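PDB 2QMI: Pbp related beta-lactamase from Pyrococcus abyssi, which probably hydrolyses peptides as a self-compartmentalizing octameric protease of the penicillin-binding protein and beta-lactamase family. Local coordinates for residues A[24-29]-A[339-344]; A[4-9]-A[32-37]; A[246-251]-A[322-327]. All blocks are in the same frame, centred on the assembly; numbering follows the deposited sequence.

Interaction 1 of 3, residues A[24-29]-A[339-344]; sequences ISIIKD and MYALAL
The methyl carbon of A341 faces two isoleucines of strand 21-28, I24 and I26, which project from the same face of the sheet. I26 CB is still 6.1 Å from A341 CB, and the branch methyl I26 CG2, at 5.8 Å from A341 CB, does not reach the helix either. The other branch makes the approach: I26 CG1 stands 5.0 Å from A341 CB, and I26 CD1 closes the distance to 4.4 Å from A341 CB. Because chi2 is -178°, CD1 lies anti to CA and the branch is stretched to its full length. I24 meets the same methyl with its own CD1, again 4.4 Å from A341 CB, so the alanine is approached by two extended isoleucine ends.

In this beta-lactamase-type fold, helix 334-345 packs on the antiparallel sheet, and a small residue lets its backbone come within 8.2 Å of the strand, measured from I26 CA to A341 CA. Beta-branched isoleucine suits an extended strand, and its long arm spans the gap. Around this pair, V323 and V325 touch I24 while M1 and Y34 touch I26. On the other face of the strand, S25 OG is hydrogen-bonded to V241 O. With methyl groups alone meeting at these separations, the contact has no directional bond and rests on dispersion and the exclusion of water.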
ATOM      1  N   ILE A  24      35.082  22.833  18.545  1.00 19.24           N
ATOM      2  CA  ILE A  24      35.445  22.833  19.959  1.00 18.59           C
ATOM      3  C   ILE A  24      36.698  23.664  20.238  1.00 19.67           C
ATOM      4  O   ILE A  24      37.645  23.672  19.447  1.00 19.61           O
ATOM      5  CB  ILE A  24      35.682  21.384  20.472  1.00 18.12           C
ATOM      6  CG1 ILE A  24      36.041  21.391  21.964  1.00 18.05           C
ATOM      7  CG2 ILE A  24      36.789  20.727  19.663  1.00 18.00           C
ATOM      8  CD1 ILE A  24      36.219  20.002  22.575  1.00 16.40           C
ATOM      9  N   SER A  25      36.690  24.382  21.353  1.00 19.59           N
ATOM     10  CA  SER A  25      37.852  25.171  21.747  1.00 22.33           C
ATOM     11  C   SER A  25      38.130  24.850  23.212  1.00 23.37           C
ATOM     12  O   SER A  25      37.199  24.601  23.984  1.00 23.40           O
ATOM     13  CB  SER A  25      37.596  26.670  21.551  1.00 21.53           C
ATOM     14  OG  SER A  25      36.517  27.123  22.342  1.00 23.41           O
ATOM     15  N   ILE A  26      39.406  24.811  23.586  1.00 25.29           N
ATOM     16  CA  ILE A  26      39.781  24.501  24.968  1.00 26.34           C
ATOM     17  C   ILE A  26      40.636  25.596  25.584  1.00 26.93           C
ATOM     18  O   ILE A  26      41.581  26.084  24.961  1.00 26.41           O
ATOM     19  CB  ILE A  26      40.579  23.185  25.067  1.00 26.74           C
ATOM     20  CG1 ILE A  26      39.824  22.052  24.377  1.00 26.28           C
ATOM     21  CG2 ILE A  26      40.790  22.817  26.533  1.00 27.28           C
ATOM     22  CD1 ILE A  26      40.530  20.715  24.491  1.00 25.54           C
ATOM     23  N   ILE A  27      40.301  25.964  26.818  1.00 26.65           N
ATOM     24  CA  ILE A  27      41.023  26.999  27.546  1.00 27.16           C
ATOM     25  C   ILE A  27      41.777  26.425  28.739  1.00 28.57           C
ATOM     26  O   ILE A  27      41.179  25.802  29.624  1.00 29.16           O
ATOM     27  CB  ILE A  27      40.076  28.071  28.119  1.00 26.39           C
ATOM     28  CG1 ILE A  27      39.067  28.518  27.065  1.00 24.87           C
ATOM     29  CG2 ILE A  27      40.887  29.261  28.608  1.00 26.01           C
ATOM     30  CD1 ILE A  27      38.047  29.478  27.607  1.00 23.90           C
ATOM     31  N   LYS A  28      43.089  26.651  28.755  1.00 29.74           N
ATOM     32  CA  LYS A  28      43.964  26.212  29.836  1.00 29.94           C
ATOM     33  C   LYS A  28      44.422  27.531  30.450  1.00 32.24           C
ATOM     34  O   LYS A  28      45.249  28.241  29.866  1.00 30.33           O
ATOM     35  CB  LYS A  28      45.171  25.462  29.283  1.00 30.01           C
ATOM     36  CG  LYS A  28      46.083  24.836  30.333  1.00 28.22           C
ATOM     37  CD  LYS A  28      45.660  23.413  30.649  1.00 28.05           C
ATOM     38  CE  LYS A  28      46.730  22.677  31.446  1.00 28.15           C
ATOM     39  NZ  LYS A  28      47.051  23.354  32.742  1.00 29.35           N
ATOM     40  N   ASP A  29      43.866  27.844  31.622  1.00 33.73           N
ATOM     41  CA  ASP A  29      44.127  29.086  32.345  1.00 35.63           C
ATOM     42  C   ASP A  29      43.830  30.348  31.520  1.00 36.38           C
ATOM     43  O   ASP A  29      42.654  30.745  31.391  1.00 36.41           O
ATOM     44  CB  ASP A  29      45.556  29.125  32.954  1.00 36.64           C
ATOM     45  CG  ASP A  29      46.660  28.860  31.945  1.00 37.33           C
ATOM     46  OD1 ASP A  29      46.857  29.689  31.031  1.00 37.81           O
ATOM     47  OD2 ASP A  29      47.348  27.820  32.076  1.00 36.87           O
ATOM     48  N   MET A 339      32.479  17.483  28.519  1.00 19.35           N
ATOM     49  CA  MET A 339      32.906  16.817  29.741  1.00 20.02           C
ATOM     50  C   MET A 339      34.025  15.792  29.513  1.00 20.37           C
ATOM     51  O   MET A 339      34.870  15.587  30.384  1.00 19.88           O
ATOM     52  CB  MET A 339      31.693  16.185  30.421  1.00 20.67           C
ATOM     53  CG  MET A 339      30.604  17.212  30.709  1.00 20.92           C
ATOM     54  SD  MET A 339      29.101  16.563  31.465  1.00 25.43           S
ATOM     55  CE  MET A 339      28.552  17.954  32.447  1.00 21.65           C
ATOM     56  N   TYR A 340      34.042  15.176  28.335  1.00 20.09           N
ATOM     57  CA  TYR A 340      35.071  14.203  27.983  1.00 19.46           C
ATOM     58  C   TYR A 340      36.424  14.933  27.957  1.00 19.38           C
ATOM     59  O   TYR A 340      37.430  14.427  28.456  1.00 18.45           O
ATOM     60  CB  TYR A 340      34.778  13.613  26.596  1.00 20.75           C
ATOM     61  CG  TYR A 340      35.569  12.369  26.241  1.00 21.84           C
ATOM     62  CD1 TYR A 340      35.033  11.098  26.452  1.00 23.80           C
ATOM     63  CD2 TYR A 340      36.841  12.462  25.671  1.00 23.86           C
ATOM     64  CE1 TYR A 340      35.740   9.942  26.095  1.00 23.98           C
ATOM     65  CE2 TYR A 340      37.559  11.314  25.310  1.00 23.99           C
ATOM     66  CZ  TYR A 340      36.996  10.061  25.524  1.00 24.35           C
ATOM     67  OH  TYR A 340      37.668   8.931  25.133  1.00 25.57           O
ATOM     68  N   ALA A 341      36.437  16.122  27.362  1.00 18.44           N
ATOM     69  CA  ALA A 341      37.652  16.921  27.277  1.00 19.86           C
ATOM     70  C   ALA A 341      38.051  17.397  28.681  1.00 20.75           C
ATOM     71  O   ALA A 341      39.214  17.267  29.081  1.00 22.13           O
ATOM     72  CB  ALA A 341      37.433  18.115  26.348  1.00 18.62           C
ATOM     73  N   LEU A 342      37.090  17.937  29.429  1.00 19.61           N
ATOM     74  CA  LEU A 342      37.365  18.403  30.784  1.00 20.40           C
ATOM     75  C   LEU A 342      37.997  17.299  31.624  1.00 21.09           C
ATOM     76  O   LEU A 342      38.963  17.543  32.347  1.00 22.80           O
ATOM     77  CB  LEU A 342      36.080  18.899  31.450  1.00 19.03           C
ATOM     78  CG  LEU A 342      35.515  20.205  30.882  1.00 18.47           C
ATOM     79  CD1 LEU A 342      34.115  20.440  31.403  1.00 18.88           C
ATOM     80  CD2 LEU A 342      36.433  21.353  31.253  1.00 19.42           C
ATOM     81  N   ALA A 343      37.462  16.086  31.520  1.00 21.61           N
ATOM     82  CA  ALA A 343      37.994  14.948  32.264  1.00 23.11           C
ATOM     83  C   ALA A 343      39.460  14.696  31.913  1.00 24.58           C
ATOM     84  O   ALA A 343      40.293  14.478  32.801  1.00 26.38           O
ATOM     85  CB  ALA A 343      37.177  13.706  31.967  1.00 23.51           C
ATOM     86  N   LEU A 344      39.773  14.719  30.620  1.00 24.31           N
ATOM     87  CA  LEU A 344      41.141  14.503  30.169  1.00 24.42           C
ATOM     88  C   LEU A 344      42.068  15.544  30.781  1.00 24.65           C
ATOM     89  O   LEU A 344      43.127  15.215  31.323  1.00 25.05           O
ATOM     90  CB  LEU A 344      41.207  14.578  28.646  1.00 23.72           C
ATOM     91  CG  LEU A 344      40.491  13.445  27.913  1.00 23.80           C
ATOM     92  CD1 LEU A 344      40.535  13.705  26.411  1.00 23.50           C
ATOM     93  CD2 LEU A 344      41.154  12.117  28.254  1.00 22.26           C
TER

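Interaction 2 of 3, residues A[4-9]-A[32-37]; sequences GKLESF and VVYAKG
E7 and K36 mark the nearest approach of two backbones that run almost the same way, with E7 CA 9.4 Å from K36 CA. The axes of helix segment 4-9 and strand segment 32-37 diverge by 24° and come no nearer than 11.6 Å, a gap that long side chains must bridge. This is helix-on-sheet packing in the alpha/beta domain of the beta-lactamase fold: the N-terminal helix 3-16 lies over strand 31-38, an outermost strand of the sheet within this chain.

The bridge centres on one carboxylate oxygen. E7 OE2 accepts from Y34 OH at 2.8 Å, using its anti lone pair, and from K36 NZ at 2.7 Å, using its syn lone pair; the second bond is also a salt bridge. The two donors occupy different lone pairs and should limit the rotation of the carboxylate, whose plane is turned 48° from the tyrosine ring. OE2 lies in the ring plane at its edge, where the phenol hydroxyl can donate. Glutamate suits this place because its chain, extended beyond CG, carries the charge well out from the helix. The lysine charge would be expected to favour the ionised carboxylate.

Next to this polar grip, L6 CD2 rests 4.0 Å from Y34 CE2. A branched apolar side chain suits this buried place between the Y34 ring and Y340 and L344 of helix 334-345. A141 of a neighbouring subunit packs against E7. A bend at chi3 (-68°) lays the end of the lysine along the carboxylate oxygen, with K36 CD 3.1 Å from E7 OE2, and a water donates to E7 OE1 at 3.0 Å while weakly accepting from K36 NZ.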
ATOM      1  N   GLY A   4      44.841  12.663  20.611  1.00 26.69           N
ATOM      2  CA  GLY A   4      44.520  11.506  19.794  1.00 25.06           C
ATOM      3  C   GLY A   4      43.289  10.805  20.333  1.00 25.84           C
ATOM      4  O   GLY A   4      42.393  10.404  19.581  1.00 24.77           O
ATOM      5  N   LYS A   5      43.240  10.666  21.653  1.00 25.50           N
ATOM      6  CA  LYS A   5      42.122  10.024  22.322  1.00 24.89           C
ATOM      7  C   LYS A   5      40.851  10.876  22.133  1.00 25.25           C
ATOM      8  O   LYS A   5      39.767  10.351  21.862  1.00 24.74           O
ATOM      9  CB  LYS A   5      42.473   9.863  23.806  1.00 26.37           C
ATOM     10  CG  LYS A   5      41.472   9.114  24.674  1.00 27.40           C
ATOM     11  CD  LYS A   5      42.091   8.889  26.060  1.00 29.06           C
ATOM     12  CE  LYS A   5      41.095   8.373  27.092  1.00 29.79           C
ATOM     13  NZ  LYS A   5      40.608   7.007  26.809  1.00 30.43           N
ATOM     14  N   LEU A   6      40.987  12.194  22.254  1.00 24.89           N
ATOM     15  CA  LEU A   6      39.832  13.077  22.100  1.00 24.89           C
ATOM     16  C   LEU A   6      39.281  13.112  20.672  1.00 24.46           C
ATOM     17  O   LEU A   6      38.081  12.942  20.460  1.00 24.41           O
ATOM     18  CB  LEU A   6      40.184  14.497  22.543  1.00 24.08           C
ATOM     19  CG  LEU A   6      39.062  15.525  22.352  1.00 22.89           C
ATOM     20  CD1 LEU A   6      37.845  15.107  23.149  1.00 21.53           C
ATOM     21  CD2 LEU A   6      39.537  16.898  22.789  1.00 22.19           C
ATOM     22  N   GLU A   7      40.156  13.332  19.696  1.00 23.80           N
ATOM     23  CA  GLU A   7      39.726  13.393  18.303  1.00 24.28           C
ATOM     24  C   GLU A   7      39.126  12.054  17.865  1.00 24.94           C
ATOM     25  O   GLU A   7      38.100  12.009  17.174  1.00 22.52           O
ATOM     26  CB  GLU A   7      40.909  13.768  17.406  1.00 25.01           C
ATOM     27  CG  GLU A   7      41.688  14.970  17.913  1.00 27.04           C
ATOM     28  CD  GLU A   7      42.573  15.608  16.853  1.00 29.52           C
ATOM     29  OE1 GLU A   7      43.220  14.875  16.074  1.00 31.10           O
ATOM     30  OE2 GLU A   7      42.631  16.854  16.806  1.00 30.59           O
ATOM     31  N   SER A   8      39.773  10.966  18.276  1.00 24.63           N
ATOM     32  CA  SER A   8      39.304   9.624  17.950  1.00 24.55           C
ATOM     33  C   SER A   8      37.861   9.494  18.438  1.00 24.11           C
ATOM     34  O   SER A   8      36.964   9.091  17.694  1.00 24.65           O
ATOM     35  CB  SER A   8      40.188   8.584  18.650  1.00 25.46           C
ATOM     36  OG  SER A   8      40.020   7.296  18.087  1.00 27.44           O
ATOM     37  N   PHE A   9      37.649   9.851  19.697  1.00 22.93           N
ATOM     38  CA  PHE A   9      36.330   9.789  20.310  1.00 23.26           C
ATOM     39  C   PHE A   9      35.302  10.596  19.518  1.00 23.64           C
ATOM     40  O   PHE A   9      34.213  10.107  19.200  1.00 22.64           O
ATOM     41  CB  PHE A   9      36.409  10.329  21.743  1.00 23.16           C
ATOM     42  CG  PHE A   9      35.070  10.617  22.365  1.00 24.56           C
ATOM     43  CD1 PHE A   9      34.238   9.581  22.775  1.00 24.22           C
ATOM     44  CD2 PHE A   9      34.648  11.932  22.551  1.00 24.10           C
ATOM     45  CE1 PHE A   9      33.009   9.852  23.364  1.00 23.75           C
ATOM     46  CE2 PHE A   9      33.427  12.211  23.137  1.00 23.22           C
ATOM     47  CZ  PHE A   9      32.604  11.171  23.547  1.00 24.19           C
ATOM     48  N   VAL A  32      43.785  29.852  24.793  1.00 28.73           N
ATOM     49  CA  VAL A  32      43.069  28.833  24.043  1.00 27.00           C
ATOM     50  C   VAL A  32      44.235  27.945  23.615  1.00 27.01           C
ATOM     51  O   VAL A  32      45.106  28.394  22.864  1.00 27.92           O
ATOM     52  CB  VAL A  32      42.386  29.450  22.789  1.00 26.07           C
ATOM     53  CG1 VAL A  32      41.808  28.357  21.905  1.00 22.53           C
ATOM     54  CG2 VAL A  32      41.293  30.428  23.223  1.00 24.06           C
ATOM     55  N   VAL A  33      44.277  26.708  24.105  1.00 26.45           N
ATOM     56  CA  VAL A  33      45.381  25.804  23.774  1.00 25.94           C
ATOM     57  C   VAL A  33      45.026  24.749  22.731  1.00 26.65           C
ATOM     58  O   VAL A  33      45.882  23.956  22.326  1.00 26.76           O
ATOM     59  CB  VAL A  33      45.899  25.061  25.042  1.00 26.15           C
ATOM     60  CG1 VAL A  33      46.214  26.068  26.151  1.00 24.89           C
ATOM     61  CG2 VAL A  33      44.877  24.049  25.515  1.00 25.46           C
ATOM     62  N   TYR A  34      43.768  24.740  22.297  1.00 25.22           N
ATOM     63  CA  TYR A  34      43.306  23.760  21.324  1.00 24.51           C
ATOM     64  C   TYR A  34      41.954  24.171  20.755  1.00 24.22           C
ATOM     65  O   TYR A  34      40.999  24.387  21.497  1.00 23.97           O
ATOM     66  CB  TYR A  34      43.179  22.390  21.988  1.00 25.52           C
ATOM     67  CG  TYR A  34      42.622  21.315  21.084  1.00 26.23           C
ATOM     68  CD1 TYR A  34      43.388  20.780  20.044  1.00 26.48           C
ATOM     69  CD2 TYR A  34      41.327  20.832  21.264  1.00 26.78           C
ATOM     70  CE1 TYR A  34      42.876  19.785  19.207  1.00 25.88           C
ATOM     71  CE2 TYR A  34      40.807  19.839  20.433  1.00 26.70           C
ATOM     72  CZ  TYR A  34      41.586  19.319  19.408  1.00 26.21           C
ATOM     73  OH  TYR A  34      41.074  18.322  18.602  1.00 24.15           O
ATOM     74  N   ALA A  35      41.891  24.285  19.436  1.00 23.90           N
ATOM     75  CA  ALA A  35      40.667  24.664  18.745  1.00 23.64           C
ATOM     76  C   ALA A  35      40.630  23.858  17.462  1.00 24.71           C
ATOM     77  O   ALA A  35      41.625  23.781  16.738  1.00 24.30           O
ATOM     78  CB  ALA A  35      40.668  26.160  18.436  1.00 21.54           C
ATOM     79  N   LYS A  36      39.484  23.256  17.174  1.00 24.06           N
ATOM     80  CA  LYS A  36      39.385  22.452  15.974  1.00 24.77           C
ATOM     81  C   LYS A  36      37.942  22.218  15.550  1.00 24.90           C
ATOM     82  O   LYS A  36      37.027  22.237  16.377  1.00 25.01           O
ATOM     83  CB  LYS A  36      40.093  21.111  16.210  1.00 26.03           C
ATOM     84  CG  LYS A  36      40.317  20.275  14.962  1.00 28.04           C
ATOM     85  CD  LYS A  36      41.400  19.210  15.192  1.00 30.52           C
ATOM     86  CE  LYS A  36      42.784  19.850  15.362  1.00 31.64           C
ATOM     87  NZ  LYS A  36      43.895  18.844  15.503  1.00 31.92           N
ATOM     88  N   GLY A  37      37.758  22.013  14.251  1.00 23.87           N
ATOM     89  CA  GLY A  37      36.444  21.749  13.705  1.00 24.09           C
ATOM     90  C   GLY A  37      36.464  20.355  13.099  1.00 23.57           C
ATOM     91  O   GLY A  37      37.519  19.884  12.671  1.00 23.07           O
TER
HETATM   92  O   HOH W   1      44.831  15.958  13.790  1.00 27.62           O

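Interaction 3 of 3, residues A[246-251]-A[322-327]; sequences KYLKMY and GVAVLE
Beside L248, the leucine that reaches V323 and A324, the edge of the Y251 ring is turned to a face of the Y247 ring. That face receives Y251 CE2, 3.3 Å above the plane and displaced toward the rim. The Y251 ring has M250 CE over the centre of one face, and Y247 CE2 lies in its plane at the edge. The hydroxyls meet as well: Y251 OH donates to Y247 OH at 2.6 Å. Y247 OH is also hydrogen-bonded to S63 OG, and its ring stacks with F64, which ties this turn to helix 61-74.

The leucine itself points at the sheet. L248 CD1 alone reaches strand 321-327, over the carbonyl of V323 and against the methyl of A324, with L248 CD1 3.8 Å from V323 O and L248 CD1 4.1 Å from A324 CB. In the beta-lactamase fold the antiparallel sheet is covered by helices on both faces; helix 241-252 takes the face opposite to that of helix 334-345. The strand alternates accordingly, with A324 turned toward L248 while the V323 side chain points away and packs on L342.

Small residues suit the part of the strand that faces L248. G322 brings no side chain into the approach, where its CA is 6.8 Å from L248 CA; two residues further along, A324 offers one methyl. I27 and Y315 of the two neighbouring strands touch the same leucine.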
ATOM      1  N   LYS A 246      36.740  33.463  24.446  1.00 21.75           N
ATOM      2  CA  LYS A 246      37.017  34.787  24.989  1.00 21.62           C
ATOM      3  C   LYS A 246      36.004  35.056  26.092  1.00 21.40           C
ATOM      4  O   LYS A 246      36.323  35.657  27.114  1.00 21.29           O
ATOM      5  CB  LYS A 246      36.864  35.855  23.905  1.00 21.72           C
ATOM      6  CG  LYS A 246      37.863  35.758  22.769  1.00 23.71           C
ATOM      7  CD  LYS A 246      37.533  36.755  21.677  1.00 22.91           C
ATOM      8  CE  LYS A 246      38.547  36.688  20.557  1.00 23.64           C
ATOM      9  NZ  LYS A 246      38.154  37.568  19.428  1.00 24.95           N
ATOM     10  N   TYR A 247      34.776  34.603  25.856  1.00 21.89           N
ATOM     11  CA  TYR A 247      33.676  34.771  26.795  1.00 20.13           C
ATOM     12  C   TYR A 247      33.930  33.985  28.078  1.00 20.97           C
ATOM     13  O   TYR A 247      33.721  34.495  29.183  1.00 21.13           O
ATOM     14  CB  TYR A 247      32.367  34.314  26.142  1.00 19.81           C
ATOM     15  CG  TYR A 247      31.142  34.480  27.008  1.00 21.21           C
ATOM     16  CD1 TYR A 247      30.762  35.736  27.483  1.00 20.08           C
ATOM     17  CD2 TYR A 247      30.347  33.381  27.341  1.00 20.93           C
ATOM     18  CE1 TYR A 247      29.622  35.893  28.268  1.00 19.85           C
ATOM     19  CE2 TYR A 247      29.208  33.527  28.123  1.00 20.64           C
ATOM     20  CZ  TYR A 247      28.851  34.785  28.586  1.00 19.85           C
ATOM     21  OH  TYR A 247      27.730  34.927  29.365  1.00 20.02           O
ATOM     22  N   LEU A 248      34.371  32.740  27.927  1.00 20.12           N
ATOM     23  CA  LEU A 248      34.669  31.893  29.079  1.00 20.58           C
ATOM     24  C   LEU A 248      35.842  32.480  29.861  1.00 21.81           C
ATOM     25  O   LEU A 248      35.845  32.469  31.088  1.00 21.83           O
ATOM     26  CB  LEU A 248      34.999  30.471  28.611  1.00 18.20           C
ATOM     27  CG  LEU A 248      33.767  29.609  28.301  1.00 17.66           C
ATOM     28  CD1 LEU A 248      34.141  28.374  27.490  1.00 16.61           C
ATOM     29  CD2 LEU A 248      33.114  29.221  29.612  1.00 16.90           C
ATOM     30  N   LYS A 249      36.823  33.009  29.132  1.00 23.34           N
ATOM     31  CA  LYS A 249      38.022  33.612  29.722  1.00 25.07           C
ATOM     32  C   LYS A 249      37.656  34.626  30.813  1.00 24.35           C
ATOM     33  O   LYS A 249      38.277  34.674  31.874  1.00 24.26           O
ATOM     34  CB  LYS A 249      38.845  34.286  28.614  1.00 25.89           C
ATOM     35  CG  LYS A 249      40.154  34.932  29.049  1.00 29.56           C
ATOM     36  CD  LYS A 249      40.912  35.489  27.825  1.00 31.66           C
ATOM     37  CE  LYS A 249      42.249  36.143  28.211  1.00 32.75           C
ATOM     38  NZ  LYS A 249      43.156  35.206  28.973  1.00 33.43           N
ATOM     39  N   MET A 250      36.627  35.419  30.549  1.00 24.65           N
ATOM     40  CA  MET A 250      36.182  36.425  31.500  1.00 24.40           C
ATOM     41  C   MET A 250      35.785  35.798  32.838  1.00 25.39           C
ATOM     42  O   MET A 250      36.236  36.244  33.897  1.00 24.96           O
ATOM     43  CB  MET A 250      34.993  37.205  30.935  1.00 24.04           C
ATOM     44  CG  MET A 250      34.607  38.393  31.788  1.00 23.40           C
ATOM     45  SD  MET A 250      32.859  38.788  31.694  1.00 26.59           S
ATOM     46  CE  MET A 250      32.199  37.510  32.766  1.00 22.14           C
ATOM     47  N   TYR A 251      34.937  34.773  32.794  1.00 24.26           N
ATOM     48  CA  TYR A 251      34.495  34.117  34.021  1.00 23.56           C
ATOM     49  C   TYR A 251      35.664  33.457  34.748  1.00 23.56           C
ATOM     50  O   TYR A 251      35.845  33.643  35.952  1.00 24.29           O
ATOM     51  CB  TYR A 251      33.413  33.070  33.710  1.00 23.51           C
ATOM     52  CG  TYR A 251      32.099  33.650  33.211  1.00 22.07           C
ATOM     53  CD1 TYR A 251      31.210  34.276  34.084  1.00 22.14           C
ATOM     54  CD2 TYR A 251      31.754  33.579  31.862  1.00 21.82           C
ATOM     55  CE1 TYR A 251      30.004  34.819  33.625  1.00 22.43           C
ATOM     56  CE2 TYR A 251      30.554  34.118  31.390  1.00 23.03           C
ATOM     57  CZ  TYR A 251      29.686  34.737  32.273  1.00 22.41           C
ATOM     58  OH  TYR A 251      28.526  35.305  31.794  1.00 24.01           O
ATOM     59  N   GLY A 322      38.295  25.403  30.785  1.00 24.76           N
ATOM     60  CA  GLY A 322      36.963  25.618  30.246  1.00 23.67           C
ATOM     61  C   GLY A 322      36.855  25.042  28.852  1.00 23.13           C
ATOM     62  O   GLY A 322      37.860  24.921  28.156  1.00 23.02           O
ATOM     63  N   VAL A 323      35.641  24.683  28.443  1.00 23.32           N
ATOM     64  CA  VAL A 323      35.431  24.102  27.122  1.00 22.15           C
ATOM     65  C   VAL A 323      34.149  24.589  26.444  1.00 22.62           C
ATOM     66  O   VAL A 323      33.097  24.738  27.080  1.00 20.99           O
ATOM     67  CB  VAL A 323      35.370  22.558  27.197  1.00 23.03           C
ATOM     68  CG1 VAL A 323      35.356  21.959  25.787  1.00 22.49           C
ATOM     69  CG2 VAL A 323      36.549  22.026  27.997  1.00 24.12           C
ATOM     70  N   ALA A 324      34.251  24.835  25.144  1.00 20.82           N
ATOM     71  CA  ALA A 324      33.117  25.270  24.353  1.00 20.80           C
ATOM     72  C   ALA A 324      32.979  24.294  23.191  1.00 20.09           C
ATOM     73  O   ALA A 324      33.957  24.014  22.492  1.00 20.42           O
ATOM     74  CB  ALA A 324      33.344  26.680  23.833  1.00 18.80           C
ATOM     75  N   VAL A 325      31.766  23.773  23.008  1.00 19.22           N
ATOM     76  CA  VAL A 325      31.456  22.836  21.932  1.00 19.20           C
ATOM     77  C   VAL A 325      30.167  23.251  21.205  1.00 20.31           C
ATOM     78  O   VAL A 325      29.122  23.457  21.834  1.00 19.86           O
ATOM     79  CB  VAL A 325      31.261  21.401  22.472  1.00 19.21           C
ATOM     80  CG1 VAL A 325      30.939  20.438  21.324  1.00 16.94           C
ATOM     81  CG2 VAL A 325      32.506  20.948  23.210  1.00 19.44           C
ATOM     82  N   LEU A 326      30.247  23.380  19.884  1.00 19.80           N
ATOM     83  CA  LEU A 326      29.084  23.745  19.085  1.00 20.65           C
ATOM     84  C   LEU A 326      28.801  22.621  18.091  1.00 20.83           C
ATOM     85  O   LEU A 326      29.724  21.984  17.591  1.00 21.31           O
ATOM     86  CB  LEU A 326      29.325  25.074  18.358  1.00 20.12           C
ATOM     87  CG  LEU A 326      29.391  26.287  19.290  1.00 20.84           C
ATOM     88  CD1 LEU A 326      29.557  27.566  18.487  1.00 20.06           C
ATOM     89  CD2 LEU A 326      28.120  26.342  20.127  1.00 21.53           C
ATOM     90  N   GLU A 327      27.526  22.386  17.805  1.00 21.00           N
ATOM     91  CA  GLU A 327      27.143  21.311  16.905  1.00 21.12           C
ATOM     92  C   GLU A 327      26.042  21.653  15.898  1.00 21.41           C
ATOM     93  O   GLU A 327      25.072  22.339  16.215  1.00 21.88           O
ATOM     94  CB  GLU A 327      26.721  20.090  17.728  1.00 21.91           C
ATOM     95  CG  GLU A 327      26.538  18.818  16.917  1.00 21.17           C
ATOM     96  CD  GLU A 327      26.130  17.641  17.783  1.00 23.65           C
ATOM     97  OE1 GLU A 327      26.768  17.444  18.846  1.00 22.22           O
ATOM     98  OE2 GLU A 327      25.179  16.917  17.396  1.00 22.22           O
TER

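All three contacts hold helices against one antiparallel sheet, in which strand 21-28 lies between strands 31-38 and 321-327. Helices 3-16 and 334-345 cover one face, helix 241-252 the other. Interaction 1 is central: its centre lies 9 Å from that of interaction 2 and 10 Å from that of interaction 3, and it touches both through backbone hydrogen bonds between strands. Interactions 2 and 3 do not touch; their centres are 15 Å apart, with nearest atoms about 6 Å apart. Along the chain, interactions 1 and 2 cross, interaction 2 closes before interaction 3 opens, and interaction 3 nests inside interaction 1. The N-terminal helix 3-16 and the late helix 334-345 meet on one sheet, touching through F9 and Y340.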